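Local coordinates for toll-like receptor 13 (Mus musculus, PDB 4Z0C), which recognises bacterial 23S ribosomal RNA as an innate immune receptor and signals through MYD88 and TRAF6 to activate NF-kappa-B, at residues 585-588 against 589-592. Residues are numbered along the deposited sequence; the frame is centred on the assembly and turned at random.
With nucleotides of chain D.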
# COMPACT_ATOMS: atom_id res chain seq x y z
N THR A 585 15.68 -3.30 3.67
CA THR A 585 15.66 -1.84 3.68
C THR A 585 16.36 -1.28 2.44
O THR A 585 16.07 -0.18 2.00
CB THR A 585 16.27 -1.23 4.97
OG1 THR A 585 17.71 -1.27 4.92
CG2 THR A 585 15.74 -1.97 6.20
N LYS A 586 17.32 -2.04 1.92
CA LYS A 586 17.85 -1.84 0.57
C LYS A 586 18.84 -0.70 0.32
O LYS A 586 19.38 -0.62 -0.78
CB LYS A 586 16.72 -1.76 -0.47
CG LYS A 586 15.95 -3.06 -0.68
CD LYS A 586 15.24 -3.04 -2.03
CE LYS A 586 14.13 -4.10 -2.13
NZ LYS A 586 12.84 -3.67 -1.49
N ASP A 587 19.10 0.19 1.27
CA ASP A 587 20.31 1.01 1.11
C ASP A 587 20.94 1.46 2.41
O ASP A 587 20.81 2.62 2.84
CB ASP A 587 20.17 2.17 0.10
CG ASP A 587 19.09 3.13 0.46
OD1 ASP A 587 18.28 2.78 1.34
OD2 ASP A 587 19.04 4.22 -0.15
N GLY A 588 21.67 0.51 2.99
CA GLY A 588 22.35 0.60 4.26
C GLY A 588 22.27 1.82 5.16
O GLY A 588 21.33 1.96 5.94
N ASP A 589 23.27 2.68 5.05
CA ASP A 589 23.43 3.76 6.01
C ASP A 589 22.22 4.69 6.03
O ASP A 589 21.80 5.15 7.09
CB ASP A 589 24.72 4.54 5.73
CG ASP A 589 25.96 3.83 6.28
OD1 ASP A 589 25.81 3.08 7.27
OD2 ASP A 589 27.07 4.03 5.74
N ARG A 590 21.62 4.91 4.86
CA ARG A 590 20.44 5.75 4.77
C ARG A 590 19.21 5.08 5.36
O ARG A 590 18.40 5.75 5.98
CB ARG A 590 20.16 6.15 3.32
CG ARG A 590 21.20 7.08 2.71
CD ARG A 590 20.79 7.48 1.31
NE ARG A 590 21.93 7.49 0.40
CZ ARG A 590 22.13 6.60 -0.56
NH1 ARG A 590 21.24 5.65 -0.78
NH2 ARG A 590 23.20 6.68 -1.34
N SER A 591 19.10 3.76 5.23
CA SER A 591 17.85 3.07 5.59
C SER A 591 17.91 2.23 6.86
O SER A 591 16.88 1.77 7.35
CB SER A 591 17.38 2.16 4.44
OG SER A 591 18.33 1.17 4.12
N LEU A 592 19.12 2.04 7.39
CA LEU A 592 19.30 1.14 8.53
C LEU A 592 20.33 1.69 9.49
O LEU A 592 21.42 2.06 9.07
CB LEU A 592 19.76 -0.23 8.04
CG LEU A 592 19.33 -1.52 8.76
CD1 LEU A 592 20.42 -2.59 8.60
CD2 LEU A 592 18.94 -1.33 10.21
P A D 9 19.30 10.76 3.44
OP1 A D 9 20.36 11.31 2.55
OP2 A D 9 19.52 9.66 4.40
O5' A D 9 18.74 11.99 4.28
C5' A D 9 17.68 11.77 5.20
C4' A D 9 17.07 13.06 5.67
O4' A D 9 16.24 13.61 4.60
C3' A D 9 16.17 12.92 6.89
O3' A D 9 16.38 14.03 7.75
C2' A D 9 14.76 12.95 6.29
O2' A D 9 13.76 13.44 7.16
C1' A D 9 14.93 13.85 5.07
N9 A D 9 14.03 13.54 3.96
C8 A D 9 13.76 12.30 3.41
N7 A D 9 12.92 12.32 2.40
C5 A D 9 12.63 13.67 2.24
C6 A D 9 11.79 14.36 1.34
N6 A D 9 11.08 13.76 0.37
N1 A D 9 11.72 15.72 1.46
C2 A D 9 12.43 16.31 2.43
N3 A D 9 13.24 15.76 3.33
C4 A D 9 13.30 14.43 3.19
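S591 and T585 meet hydroxyl to hydroxyl across a tight turn of LRR 23, in the leucine-rich repeat solenoid of the receptor's ectodomain. The turn leads from the strand 579-581 into the short helix 588-591. S591 OG lies 2.6 Å from T585 OG1 and donates its hydrogen to it; T585 OG1 also bonds N613 OD1, which ties the turn to N613, in the loop after strand 607-609. The same serine oxygen takes the backbone N-H of D587, with D587 N 3.1 Å from S591 OG and an angle of 144°, so one buried hydroxyl bridges two points of the turn. Its placement follows from chi1 of 60°, which sets OG between the serine's own N and carbonyl carbon and aims it back at the loop.

D587 and R590 run across each other at nearly a right angle. D587 OD2 reaches the guanidinium at its edge, in its plane, and the salt bridge from D587 OD2 to R590 NH1 is 2.7 Å long; the carboxylate is nonetheless turned 61° from the guanidinium plane, and the hydrogen bond within the pair is weak. OD2 alone reaches NH1; D587 OD1 turns back toward S591, 3.3 Å from S591 CB.

R590 also faces RNA: its aliphatic stem lies along the phosphate of the adenosine nucleotide 9 of chain D, with R590 CG 3.5 Å from that nucleotide's OP2, a contact through carbon, while the NH1 end is turned to D587. The arginine packs on F636 of the second subunit as well. A backbone bond closes the turn beneath these side chains: S591 N donates to D587 O at 3.2 Å.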